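Local coordinates for putative Oleoyl-[acyl-carrier protein] thioesterase (Lactobacillus plantarum, PDB 2OWN) that probably hydrolyses the thioester of long-chain acyl-acyl carrier proteins such as oleoyl-ACP, releasing the free fatty acid, at residues R17-Y20 with Y21-D24; L40-E43 with D44-A48; M75-Q78 with D79-V82; A90-P93 with Y94-Y97; H167-F170 with F171-D174. All blocks are in the same frame, centred on the assembly; numbering follows the deposited sequence.

Contact 1 (R17-Y20 with Y21-D24); sequences RITY and YECD
Y21 is wedged between T19 and Y20. With CG set between its own backbone N and carbonyl carbon (chi1 62°), the ring swings back over T19. From the root outward, CB sits above the face of the Y20 ring, 4.2 Å from the ring centroid. CD2 follows as the edge of a T-shaped pair, 3.7 Å from Y20 CE1, with the planes 81° apart. The body of the ring then roofs T19: OG1 of T19 lies under its centre, and T19 CB is 3.5 Å from Y21 CE2. At the tip, OH leaves the turn to hydrogen-bond E22 OE2 of the second subunit, and E22 OE2 here is paired in the same way with Y21 OH of the second subunit. Cutting Y21 back to an alanine is likely to uncover T19 and the Y20 face and leave E22 of the second subunit without its hydroxyl partner. Underneath, E22 N bonds T19 O at 3.1 Å and C23 N bonds Y20 O at 3.1 Å. E22 OE1 folds back to T19 N in a weak bond of 3.3 Å, while T19 OG1 receives a weak one from E22 N. C23 SG rests 3.5 Å from I18 CG2. The reciprocal T19-E22 pattern is that of a capping box, here in weak form, on a short 3-10 turn that follows strand 12-17 at the dimer interface.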
loop_
_atom_site.group_PDB
_atom_site.type_symbol
_atom_site.label_atom_id
_atom_site.label_comp_id
_atom_site.label_asym_id
_atom_site.label_seq_id
_atom_site.Cartn_x
_atom_site.Cartn_y
_atom_site.Cartn_z
ATOM N N ARG B 17 11.161 -8.849 1.826
ATOM C CA ARG B 17 11.218 -8.271 3.147
ATOM C C ARG B 17 9.861 -7.590 3.334
ATOM O O ARG B 17 9.530 -6.645 2.590
ATOM C CB ARG B 17 12.414 -7.309 3.266
ATOM C CG ARG B 17 12.537 -6.513 4.538
ATOM C CD ARG B 17 11.686 -5.237 4.567
ATOM N NE ARG B 17 11.941 -4.565 5.808
ATOM C CZ ARG B 17 12.904 -3.675 6.036
ATOM N NH1 ARG B 17 13.782 -3.256 5.094
ATOM N NH2 ARG B 17 12.975 -3.180 7.253
ATOM N N ILE B 18 9.123 -8.017 4.361
ATOM C CA ILE B 18 7.809 -7.450 4.705
ATOM C C ILE B 18 8.086 -6.127 5.428
ATOM O O ILE B 18 8.774 -6.128 6.451
ATOM C CB ILE B 18 6.982 -8.380 5.614
ATOM C CG1 ILE B 18 6.701 -9.736 4.945
ATOM C CG2 ILE B 18 5.628 -7.728 6.042
ATOM C CD1 ILE B 18 5.753 -9.696 3.742
ATOM N N THR B 19 7.597 -5.019 4.860
ATOM C CA THR B 19 7.774 -3.673 5.426
ATOM C C THR B 19 6.614 -3.337 6.360
ATOM O O THR B 19 5.550 -3.963 6.273
ATOM C CB THR B 19 7.862 -2.588 4.315
ATOM O OG1 THR B 19 6.629 -2.533 3.588
ATOM C CG2 THR B 19 9.003 -2.893 3.346
ATOM N N TYR B 20 6.824 -2.342 7.233
ATOM C CA TYR B 20 5.788 -1.848 8.180
ATOM C C TYR B 20 4.503 -1.387 7.418
ATOM O O TYR B 20 3.379 -1.637 7.880
ATOM C CB TYR B 20 6.342 -0.716 9.110
ATOM C CG TYR B 20 6.551 0.600 8.392
ATOM C CD1 TYR B 20 7.751 0.886 7.713
ATOM C CD2 TYR B 20 5.483 1.547 8.306
ATOM C CE1 TYR B 20 7.896 2.090 6.991
ATOM C CE2 TYR B 20 5.613 2.730 7.580
ATOM C CZ TYR B 20 6.824 2.996 6.931
ATOM O OH TYR B 20 6.945 4.145 6.256
ATOM N N TYR B 21 4.707 -0.733 6.260
ATOM C CA TYR B 21 3.616 -0.210 5.404
ATOM C C TYR B 21 2.824 -1.291 4.658
ATOM O O TYR B 21 1.740 -1.000 4.166
ATOM C CB TYR B 21 4.083 0.927 4.475
ATOM C CG TYR B 21 5.150 0.616 3.451
ATOM C CD1 TYR B 21 4.807 0.165 2.157
ATOM C CD2 TYR B 21 6.515 0.816 3.750
ATOM C CE1 TYR B 21 5.817 -0.091 1.175
ATOM C CE2 TYR B 21 7.536 0.565 2.790
ATOM C CZ TYR B 21 7.177 0.112 1.507
ATOM O OH TYR B 21 8.167 -0.103 0.591
ATOM N N GLU B 22 3.383 -2.504 4.555
ATOM C CA GLU B 22 2.696 -3.685 4.006
ATOM C C GLU B 22 1.891 -4.429 5.111
ATOM O O GLU B 22 1.203 -5.408 4.808
ATOM C CB GLU B 22 3.704 -4.637 3.355
ATOM C CG GLU B 22 4.263 -4.131 2.028
ATOM C CD GLU B 22 5.426 -4.958 1.477
ATOM O OE1 GLU B 22 5.916 -5.886 2.155
ATOM O OE2 GLU B 22 5.868 -4.663 0.346
ATOM N N CYS B 23 1.987 -3.979 6.375
ATOM C CA CYS B 23 1.320 -4.573 7.524
ATOM C C CYS B 23 0.218 -3.685 8.065
ATOM O O CYS B 23 0.178 -2.479 7.795
ATOM C CB CYS B 23 2.324 -4.810 8.667
ATOM S SG CYS B 23 3.625 -5.942 8.262
ATOM N N ASP B 24 -0.643 -4.319 8.866
ATOM C CA ASP B 24 -1.759 -3.662 9.556
ATOM C C ASP B 24 -1.204 -3.192 10.919
ATOM O O ASP B 24 0.024 -3.275 11.179
ATOM C CB ASP B 24 -3.030 -4.581 9.609
ATOM C CG ASP B 24 -2.861 -5.882 10.410
ATOM O OD1 ASP B 24 -2.042 -5.980 11.334
ATOM O OD2 ASP B 24 -3.607 -6.841 10.101
#

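Contact 2 (L40-E43 with D44-A48); sequences LASE and DQSDA
D44 turns its carboxylate back along the helix, with CG beside its own backbone N (chi1 -64°), and so lays the group against the L40 carbonyl; L40 O is 3.1 Å from D44 CG. That oxygen is already held by D44 N, and two acceptors this close gain nothing from each other, so the polar end of D44 looks elsewhere: OD1 forms a salt bridge with R17 of the second subunit. L40, its CG anti to the backbone N (chi1 -177°), brings its branch point to within 4.0 Å of D44 OD2, the two side chains crossing at a slant. One turn on, D47 repeats the fold-back, its carboxyl carbon CG 3.1 Å from E43 O, the carbonyl that takes D47 N at 2.8 Å. E43 runs extended, and its OE1 ends 5.8 Å from D47 OD2, so like charges are near but not in contact. S46 bends its hydroxyl back too, with OG 2.8 Å from S42 O and also hydrogen-bonded to Y138 OH. S42 O also accepts S46 N. Q45 extends fully, its amide making weak bonds to S10 and R98. A41 meets I84 and V86 of strand 81-91, and S42 meets F100 of strand 95-103. Such a helix laid against a curved antiparallel sheet is the core of the hot-dog fold, and this is the last part of helix 31-48.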
loop_
_atom_site.group_PDB
_atom_site.type_symbol
_atom_site.label_atom_id
_atom_site.label_comp_id
_atom_site.label_asym_id
_atom_site.label_seq_id
_atom_site.Cartn_x
_atom_site.Cartn_y
_atom_site.Cartn_z
ATOM N N LEU B 40 3.581 -10.562 -7.574
ATOM C CA LEU B 40 4.952 -10.046 -7.832
ATOM C C LEU B 40 5.855 -11.204 -8.276
ATOM O O LEU B 40 6.599 -11.049 -9.234
ATOM C CB LEU B 40 5.572 -9.360 -6.600
ATOM C CG LEU B 40 6.964 -8.714 -6.737
ATOM C CD1 LEU B 40 6.936 -7.557 -7.737
ATOM C CD2 LEU B 40 7.468 -8.239 -5.394
ATOM N N ALA B 41 5.782 -12.334 -7.557
ATOM C CA ALA B 41 6.530 -13.577 -7.889
ATOM C C ALA B 41 6.116 -14.153 -9.266
ATOM O O ALA B 41 6.988 -14.614 -10.035
ATOM C CB ALA B 41 6.353 -14.638 -6.793
ATOM N N SER B 42 4.809 -14.098 -9.563
ATOM C CA SER B 42 4.227 -14.564 -10.840
ATOM C C SER B 42 4.663 -13.693 -12.028
ATOM O O SER B 42 5.024 -14.245 -13.070
ATOM C CB SER B 42 2.689 -14.653 -10.754
ATOM O OG SER B 42 2.094 -15.089 -11.965
ATOM N N GLU B 43 4.613 -12.361 -11.871
ATOM C CA GLU B 43 5.058 -11.412 -12.936
ATOM C C GLU B 43 6.570 -11.533 -13.227
ATOM O O GLU B 43 6.962 -11.437 -14.386
ATOM C CB GLU B 43 4.650 -9.949 -12.658
ATOM C CG GLU B 43 3.119 -9.708 -12.752
ATOM C CD GLU B 43 2.672 -8.250 -12.533
ATOM O OE1 GLU B 43 3.498 -7.303 -12.614
ATOM O OE2 GLU B 43 1.455 -8.049 -12.303
ATOM N N ASP B 44 7.378 -11.773 -12.186
ATOM C CA ASP B 44 8.845 -11.964 -12.324
ATOM C C ASP B 44 9.223 -13.283 -12.978
ATOM O O ASP B 44 10.240 -13.325 -13.663
ATOM C CB ASP B 44 9.561 -11.807 -10.980
ATOM C CG ASP B 44 9.432 -10.413 -10.420
ATOM O OD1 ASP B 44 9.109 -9.458 -11.169
ATOM O OD2 ASP B 44 9.628 -10.263 -9.211
ATOM N N GLN B 45 8.453 -14.353 -12.712
ATOM C CA GLN B 45 8.637 -15.661 -13.377
ATOM C C GLN B 45 8.351 -15.441 -14.873
ATOM O O GLN B 45 9.166 -15.823 -15.721
ATOM C CB GLN B 45 7.695 -16.755 -12.826
ATOM C CG GLN B 45 7.885 -18.155 -13.488
ATOM C CD GLN B 45 7.003 -19.272 -12.923
ATOM O OE1 GLN B 45 6.065 -19.035 -12.158
ATOM N NE2 GLN B 45 7.299 -20.505 -13.331
ATOM N N SER B 46 7.207 -14.795 -15.151
ATOM C CA SER B 46 6.740 -14.467 -16.510
ATOM C C SER B 46 7.716 -13.543 -17.275
ATOM O O SER B 46 7.953 -13.784 -18.458
ATOM C CB SER B 46 5.312 -13.888 -16.474
ATOM O OG SER B 46 4.452 -14.741 -15.744
ATOM N N ASP B 47 8.290 -12.533 -16.596
ATOM C CA ASP B 47 9.303 -11.620 -17.205
ATOM C C ASP B 47 10.611 -12.368 -17.536
ATOM O O ASP B 47 11.162 -12.163 -18.628
ATOM C CB ASP B 47 9.636 -10.393 -16.322
ATOM C CG ASP B 47 8.484 -9.382 -16.195
ATOM O OD1 ASP B 47 7.537 -9.356 -17.015
ATOM O OD2 ASP B 47 8.551 -8.573 -15.246
ATOM N N ALA B 48 11.090 -13.209 -16.603
ATOM C CA ALA B 48 12.325 -14.035 -16.786
ATOM C C ALA B 48 12.251 -14.992 -17.992
ATOM O O ALA B 48 13.256 -15.187 -18.678
ATOM C CB ALA B 48 12.666 -14.819 -15.517
#

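Contact 3 (M75-Q78 with D79-V82); sequences MPRQ and DEVV
E80 reaches back beneath R77 and takes its backbone NH: R77 N to E80 OE1 is 3.0 Å, nearly straight at 170°, and the oxygen is met almost end-on along its C-O bond. The reach comes from a fully extended side chain, CG anti to the backbone N (chi1 -171°). In return E80 N bonds R77 O at 3.2 Å, the donor standing above the carbonyl plane, so backbone and side chain clasp the two ends of one type II turn, R77 to E80. D79 occupies its third position with a positive phi of 68°. The same OE1 lies 3.4 Å from P76 CA. Beside it P76 and V82 cross at about a right angle, P76 CB touching V82 CG1 at 3.7 Å. At the crest of the turn the side chains of Q78 and D79 lie side by side, pointing the same way, with amide and carboxylate planes almost perpendicular. They do not bond directly; water 1 joins them, donating to D79 OD2 at 2.9 Å and weakly accepting from Q78 NE2 at 3.2 Å. Further out, charges steady both acids: E80 OE2 is in a salt bridge with R74, and D79 OD1 with R17. The turn leads from the loop after strand 61-72 into strand 81-91; the backbone of I18, just past the end of strand 12-17, hydrogen-bonds D79 and E80. P76 and V82 pack on I102 of strand 95-103 and L110 of strand 109-121, while V82 also meets I37 of helix 31-48.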
loop_
_atom_site.group_PDB
_atom_site.type_symbol
_atom_site.label_atom_id
_atom_site.label_comp_id
_atom_site.label_asym_id
_atom_site.label_seq_id
_atom_site.Cartn_x
_atom_site.Cartn_y
_atom_site.Cartn_z
HETATM N N MSE B 75 0.186 -15.285 8.975
HETATM C CA MSE B 75 0.539 -14.188 8.072
HETATM C C MSE B 75 1.981 -13.760 8.327
HETATM O O MSE B 75 2.447 -13.881 9.476
HETATM C CB MSE B 75 -0.397 -12.979 8.223
HETATM C CG MSE B 75 -1.833 -13.290 7.837
HETATM SE SE MSE B 75 -1.997 -13.702 5.934
HETATM C CE MSE B 75 -2.011 -11.914 5.198
ATOM N N PRO B 76 2.715 -13.342 7.260
ATOM C CA PRO B 76 4.067 -12.831 7.471
ATOM C C PRO B 76 4.092 -11.607 8.430
ATOM O O PRO B 76 3.158 -10.796 8.414
ATOM C CB PRO B 76 4.501 -12.431 6.060
ATOM C CG PRO B 76 3.754 -13.308 5.187
ATOM C CD PRO B 76 2.416 -13.390 5.810
ATOM N N ARG B 77 5.112 -11.550 9.280
ATOM C CA ARG B 77 5.306 -10.481 10.271
ATOM C C ARG B 77 6.146 -9.354 9.678
ATOM O O ARG B 77 6.885 -9.581 8.706
ATOM C CB ARG B 77 6.045 -11.043 11.495
ATOM C CG ARG B 77 5.276 -12.112 12.288
ATOM C CD ARG B 77 6.220 -13.045 13.070
ATOM N NE ARG B 77 7.211 -12.357 13.904
ATOM C CZ ARG B 77 8.226 -12.946 14.565
ATOM N NH1 ARG B 77 8.446 -14.279 14.520
ATOM N NH2 ARG B 77 9.061 -12.177 15.286
ATOM N N GLN B 78 6.043 -8.156 10.277
ATOM C CA GLN B 78 6.849 -6.974 9.883
ATOM C C GLN B 78 8.340 -7.331 10.031
ATOM O O GLN B 78 8.730 -7.954 11.023
ATOM C CB GLN B 78 6.544 -5.751 10.755
ATOM C CG GLN B 78 7.322 -4.470 10.421
ATOM C CD GLN B 78 7.118 -3.362 11.443
ATOM O OE1 GLN B 78 6.070 -3.259 12.055
ATOM N NE2 GLN B 78 8.130 -2.535 11.624
ATOM N N ASP B 79 9.125 -6.953 9.018
ATOM C CA ASP B 79 10.585 -7.203 8.910
ATOM C C ASP B 79 11.017 -8.671 8.710
ATOM O O ASP B 79 12.222 -8.963 8.742
ATOM C CB ASP B 79 11.357 -6.521 10.075
ATOM C CG ASP B 79 11.077 -5.027 10.172
ATOM O OD1 ASP B 79 10.668 -4.423 9.169
ATOM O OD2 ASP B 79 11.236 -4.455 11.264
ATOM N N GLU B 80 10.058 -9.563 8.414
ATOM C CA GLU B 80 10.335 -10.969 8.165
ATOM C C GLU B 80 10.709 -11.063 6.682
ATOM O O GLU B 80 10.084 -10.394 5.837
ATOM C CB GLU B 80 9.119 -11.845 8.461
ATOM C CG GLU B 80 9.416 -13.337 8.428
ATOM C CD GLU B 80 8.206 -14.228 8.615
ATOM O OE1 GLU B 80 7.083 -13.738 8.846
ATOM O OE2 GLU B 80 8.399 -15.448 8.500
ATOM N N VAL B 81 11.719 -11.874 6.379
ATOM C CA VAL B 81 12.170 -12.109 5.011
ATOM C C VAL B 81 11.480 -13.416 4.645
ATOM O O VAL B 81 11.854 -14.471 5.179
ATOM C CB VAL B 81 13.702 -12.161 4.881
ATOM C CG1 VAL B 81 14.120 -12.460 3.448
ATOM C CG2 VAL B 81 14.306 -10.830 5.320
ATOM N N VAL B 82 10.443 -13.324 3.803
ATOM C CA VAL B 82 9.671 -14.488 3.322
ATOM C C VAL B 82 10.105 -14.877 1.915
ATOM O O VAL B 82 10.553 -14.018 1.153
ATOM C CB VAL B 82 8.127 -14.260 3.310
ATOM C CG1 VAL B 82 7.617 -14.030 4.728
ATOM C CG2 VAL B 82 7.687 -13.115 2.337
HETATM O O HOH W 1 11.188 -1.628 11.703
#

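Contact 4 (A90-P93 with Y94-Y97); sequences AYNP and YFAY
A90 and Y97 face each other as an antiparallel hydrogen-bonded pair: Y97 N gives to A90 O at 2.8 Å, and A90 N to Y97 O at 3.3 Å. Nearer the turn, N92 N reaches F95 O at 2.8 Å. The return bond is not made by the N92 carbonyl. Instead the side chain of N92 steps in, its OD1 taking F95 N at 2.7 Å, nearly along the C=O axis, and weakly taking Y94 N as well. N92 can do this because CG sits between its backbone N and carbonyl carbon (chi1 73°), which folds the amide in over the turn. There it lies side by side with F95, OD1 near the edge of the phenyl ring and the two planes 52° apart. Apolar contacts are few: Y91 CB meets A96 CB at 4.2 Å across a non-hydrogen-bonded pair, and P93 CB touches Y94 CD1 at 3.8 Å. The F95 ring continues onto I116 and V118 of strand 109-121, and Y97 onto Y112 and T114 of the same strand. This is a tight beta hairpin linking strands 81-91 and 95-103, with P93 and Y94 at its tip and an asparagine side chain closing the turn.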
loop_
_atom_site.group_PDB
_atom_site.type_symbol
_atom_site.label_atom_id
_atom_site.label_comp_id
_atom_site.label_asym_id
_atom_site.label_seq_id
_atom_site.Cartn_x
_atom_site.Cartn_y
_atom_site.Cartn_z
ATOM N N ALA B 90 -0.758 -26.240 -14.216
ATOM C CA ALA B 90 -1.499 -26.844 -15.338
ATOM C C ALA B 90 -2.531 -25.921 -15.995
ATOM O O ALA B 90 -2.729 -24.784 -15.547
ATOM C CB ALA B 90 -2.171 -28.124 -14.855
ATOM N N TYR B 91 -3.135 -26.408 -17.085
ATOM C CA TYR B 91 -4.181 -25.676 -17.830
ATOM C C TYR B 91 -5.026 -26.589 -18.745
ATOM O O TYR B 91 -4.581 -27.683 -19.109
ATOM C CB TYR B 91 -3.558 -24.549 -18.682
ATOM C CG TYR B 91 -2.785 -25.023 -19.914
ATOM C CD1 TYR B 91 -1.516 -25.634 -19.794
ATOM C CD2 TYR B 91 -3.323 -24.855 -21.218
ATOM C CE1 TYR B 91 -0.795 -26.084 -20.955
ATOM C CE2 TYR B 91 -2.610 -25.295 -22.384
ATOM C CZ TYR B 91 -1.351 -25.907 -22.240
ATOM O OH TYR B 91 -0.661 -26.324 -23.351
ATOM N N ASN B 92 -6.232 -26.120 -19.077
ATOM C CA ASN B 92 -7.170 -26.779 -20.016
ATOM C C ASN B 92 -7.439 -25.718 -21.149
ATOM O O ASN B 92 -6.826 -24.636 -21.093
ATOM C CB ASN B 92 -8.380 -27.407 -19.250
ATOM C CG ASN B 92 -9.404 -26.398 -18.705
ATOM O OD1 ASN B 92 -9.290 -25.183 -18.829
ATOM N ND2 ASN B 92 -10.441 -26.944 -18.079
ATOM N N PRO B 93 -8.279 -26.014 -22.182
ATOM C CA PRO B 93 -8.562 -25.040 -23.281
ATOM C C PRO B 93 -8.921 -23.567 -22.930
ATOM O O PRO B 93 -8.548 -22.672 -23.700
ATOM C CB PRO B 93 -9.736 -25.701 -24.015
ATOM C CG PRO B 93 -9.457 -27.142 -23.873
ATOM C CD PRO B 93 -8.981 -27.287 -22.451
ATOM N N TYR B 94 -9.579 -23.347 -21.781
ATOM C CA TYR B 94 -10.005 -22.011 -21.293
ATOM C C TYR B 94 -9.409 -21.532 -19.942
ATOM O O TYR B 94 -9.080 -20.341 -19.828
ATOM C CB TYR B 94 -11.540 -21.966 -21.232
ATOM C CG TYR B 94 -12.192 -22.076 -22.593
ATOM C CD1 TYR B 94 -12.526 -23.336 -23.144
ATOM C CD2 TYR B 94 -12.464 -20.916 -23.362
ATOM C CE1 TYR B 94 -13.136 -23.442 -24.442
ATOM C CE2 TYR B 94 -13.073 -21.006 -24.659
ATOM C CZ TYR B 94 -13.405 -22.271 -25.188
ATOM O OH TYR B 94 -13.987 -22.363 -26.434
ATOM N N PHE B 95 -9.258 -22.444 -18.967
ATOM C CA PHE B 95 -8.751 -22.144 -17.599
ATOM C C PHE B 95 -7.306 -22.605 -17.325
ATOM O O PHE B 95 -6.909 -23.683 -17.777
ATOM C CB PHE B 95 -9.681 -22.776 -16.546
ATOM C CG PHE B 95 -11.128 -22.413 -16.727
ATOM C CD1 PHE B 95 -11.628 -21.195 -16.227
ATOM C CD2 PHE B 95 -11.999 -23.279 -17.423
ATOM C CE1 PHE B 95 -13.002 -20.832 -16.409
ATOM C CE2 PHE B 95 -13.379 -22.942 -17.616
ATOM C CZ PHE B 95 -13.882 -21.709 -17.103
ATOM N N ALA B 96 -6.549 -21.772 -16.591
ATOM C CA ALA B 96 -5.151 -22.013 -16.184
ATOM C C ALA B 96 -5.094 -22.115 -14.653
ATOM O O ALA B 96 -5.623 -21.236 -13.977
ATOM C CB ALA B 96 -4.259 -20.887 -16.665
ATOM N N TYR B 97 -4.447 -23.167 -14.131
ATOM C CA TYR B 97 -4.297 -23.438 -12.683
ATOM C C TYR B 97 -2.900 -22.996 -12.206
ATOM O O TYR B 97 -1.906 -23.583 -12.640
ATOM C CB TYR B 97 -4.558 -24.927 -12.405
ATOM C CG TYR B 97 -4.429 -25.355 -10.955
ATOM C CD1 TYR B 97 -5.333 -24.871 -9.978
ATOM C CD2 TYR B 97 -3.440 -26.290 -10.549
ATOM C CE1 TYR B 97 -5.232 -25.278 -8.606
ATOM C CE2 TYR B 97 -3.331 -26.711 -9.182
ATOM C CZ TYR B 97 -4.231 -26.197 -8.220
ATOM O OH TYR B 97 -4.125 -26.601 -6.914
#

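Contact 5 (H167-F170 with F171-D174); sequences HVRF and FDID. With SO4 (sulfate ion), chain C.
D172 keeps CG beside its own backbone N (chi1 -64°), which swings the carboxylate back under R169; there OD2 accepts R169 N at 2.8 Å and 164°, from above the carboxylate plane. I173 folds likewise, CG1 beside its N (chi1 -69°), bringing CD1 to 3.9 Å from V168 CG1, the two side chains crossing at about a right angle. Two backbone bonds tighten the turn: D172 N to R169 O, and I173 N to F170 O, both 3.2 Å. D172 OD2 has a second donor in water 2, which also bonds H167 O. With an alanine in place of D172, R169 N would probably lose its side-chain acceptor and water 2 one of its two, letting the turn slacken. F170 and F171 meet at CD2 and CD1 respectively, 3.7 Å apart. At the other end a sulfate, probably from the crystallisation liquor, is gripped by H167 N at 2.9 Å, by ND1 of the same histidine at 3.0 Å, and weakly by R169 NH2. H167 N of the second subunit also binds it, so the anion bridges the dimer and probably balances the R169 side chains of the two subunits, whose NH1 atoms come close. The turn joins strand 162-167 to the short strand 173-174, which pairs with 178-179; V168 and D172 pack on W187 of helix 184-191, while V168 also meets V219 of strand 218-227.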
loop_
_atom_site.group_PDB
_atom_site.type_symbol
_atom_site.label_atom_id
_atom_site.label_comp_id
_atom_site.label_asym_id
_atom_site.label_seq_id
_atom_site.Cartn_x
_atom_site.Cartn_y
_atom_site.Cartn_z
ATOM N N HIS B 167 -15.153 4.236 -2.538
ATOM C CA HIS B 167 -14.937 4.882 -3.836
ATOM C C HIS B 167 -13.604 4.364 -4.365
ATOM O O HIS B 167 -12.637 4.235 -3.593
ATOM C CB HIS B 167 -14.936 6.396 -3.689
ATOM C CG HIS B 167 -16.235 6.942 -3.189
ATOM N ND1 HIS B 167 -16.550 6.999 -1.848
ATOM C CD2 HIS B 167 -17.304 7.446 -3.849
ATOM C CE1 HIS B 167 -17.758 7.515 -1.704
ATOM N NE2 HIS B 167 -18.236 7.796 -2.904
ATOM N N VAL B 168 -13.558 4.064 -5.669
ATOM C CA VAL B 168 -12.348 3.557 -6.337
ATOM C C VAL B 168 -11.439 4.778 -6.553
ATOM O O VAL B 168 -11.863 5.753 -7.178
ATOM C CB VAL B 168 -12.646 2.838 -7.673
ATOM C CG1 VAL B 168 -11.364 2.309 -8.326
ATOM C CG2 VAL B 168 -13.605 1.693 -7.437
ATOM N N ARG B 169 -10.218 4.705 -6.023
ATOM C CA ARG B 169 -9.221 5.791 -6.096
ATOM C C ARG B 169 -8.280 5.664 -7.271
ATOM O O ARG B 169 -8.200 4.600 -7.890
ATOM C CB ARG B 169 -8.369 5.810 -4.838
ATOM C CG ARG B 169 -9.150 6.093 -3.626
ATOM C CD ARG B 169 -8.321 5.879 -2.426
ATOM N NE ARG B 169 -9.156 6.087 -1.265
ATOM C CZ ARG B 169 -8.898 5.668 -0.031
ATOM N NH1 ARG B 169 -7.796 4.994 0.302
ATOM N NH2 ARG B 169 -9.804 5.933 0.896
ATOM N N PHE B 170 -7.555 6.759 -7.542
ATOM C CA PHE B 170 -6.556 6.820 -8.617
ATOM C C PHE B 170 -5.463 5.761 -8.373
ATOM O O PHE B 170 -5.208 4.975 -9.287
ATOM C CB PHE B 170 -5.954 8.224 -8.778
ATOM C CG PHE B 170 -4.953 8.322 -9.887
ATOM C CD1 PHE B 170 -5.388 8.380 -11.224
ATOM C CD2 PHE B 170 -3.567 8.350 -9.611
ATOM C CE1 PHE B 170 -4.456 8.463 -12.290
ATOM C CE2 PHE B 170 -2.614 8.437 -10.660
ATOM C CZ PHE B 170 -3.058 8.495 -12.008
ATOM N N PHE B 171 -4.927 5.681 -7.141
ATOM C CA PHE B 171 -3.880 4.674 -6.805
ATOM C C PHE B 171 -4.349 3.197 -6.821
ATOM O O PHE B 171 -3.488 2.317 -6.778
ATOM C CB PHE B 171 -3.092 4.981 -5.500
ATOM C CG PHE B 171 -2.417 6.354 -5.452
ATOM C CD1 PHE B 171 -1.853 6.979 -6.603
ATOM C CD2 PHE B 171 -2.177 6.951 -4.190
ATOM C CE1 PHE B 171 -1.198 8.247 -6.512
ATOM C CE2 PHE B 171 -1.505 8.206 -4.076
ATOM C CZ PHE B 171 -1.014 8.857 -5.243
ATOM N N ASP B 172 -5.666 2.928 -6.855
ATOM C CA ASP B 172 -6.193 1.552 -7.001
ATOM C C ASP B 172 -5.920 0.965 -8.412
ATOM O O ASP B 172 -5.855 -0.260 -8.542
ATOM C CB ASP B 172 -7.698 1.458 -6.686
ATOM C CG ASP B 172 -8.031 1.796 -5.241
ATOM O OD1 ASP B 172 -7.246 1.480 -4.335
ATOM O OD2 ASP B 172 -9.123 2.332 -5.004
ATOM N N ILE B 173 -5.767 1.826 -9.435
ATOM C CA ILE B 173 -5.481 1.430 -10.827
ATOM C C ILE B 173 -3.948 1.295 -10.923
ATOM O O ILE B 173 -3.255 2.308 -10.958
ATOM C CB ILE B 173 -6.066 2.423 -11.886
ATOM C CG1 ILE B 173 -7.605 2.381 -11.936
ATOM C CG2 ILE B 173 -5.604 2.074 -13.304
ATOM C CD1 ILE B 173 -8.367 2.822 -10.696
ATOM N N ASP B 174 -3.439 0.058 -10.974
ATOM C CA ASP B 174 -1.968 -0.225 -11.038
ATOM C C ASP B 174 -1.416 -0.045 -12.505
ATOM O O ASP B 174 -2.219 0.228 -13.419
ATOM C CB ASP B 174 -1.659 -1.591 -10.336
ATOM C CG ASP B 174 -2.018 -2.815 -11.172
ATOM O OD1 ASP B 174 -3.029 -2.784 -11.897
ATOM O OD2 ASP B 174 -1.304 -3.836 -11.054
HETATM S S SO4 C . -13.955 5.946 0.989
HETATM O O1 SO4 C . -13.706 5.160 -0.201
HETATM O O2 SO4 C . -14.622 5.129 1.999
HETATM O O3 SO4 C . -12.736 6.433 1.570
HETATM O O4 SO4 C . -14.800 7.085 0.632
HETATM O O HOH W 2 -10.570 2.721 -2.933
HETATM O O HOH W 3 -2.891 4.776 -10.468
#

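In the fold
Contacts 1 and 3 form one block, their centres about 8 Å apart: I18 O meets D79 N at 2.7 Å. R17 binds D79 within this block and D44 of the second subunit, in that copy's contact 2. Contacts 3 and 4 mark the two ends of strand 81-91, with centres about 32 Å apart. Contact 5, where the sulfate lies, belongs to the C-terminal hot-dog half, its centre about 20 Å from that of contact 1. In contacts 1, 3 and 5 an acid returns to a backbone NH three residues earlier, weakly in contact 1. Contacts 1 and 5 follow strands 12-17 and 162-167, consistent with matching places in two related hot-dog units. D24 touches F170 of the second subunit.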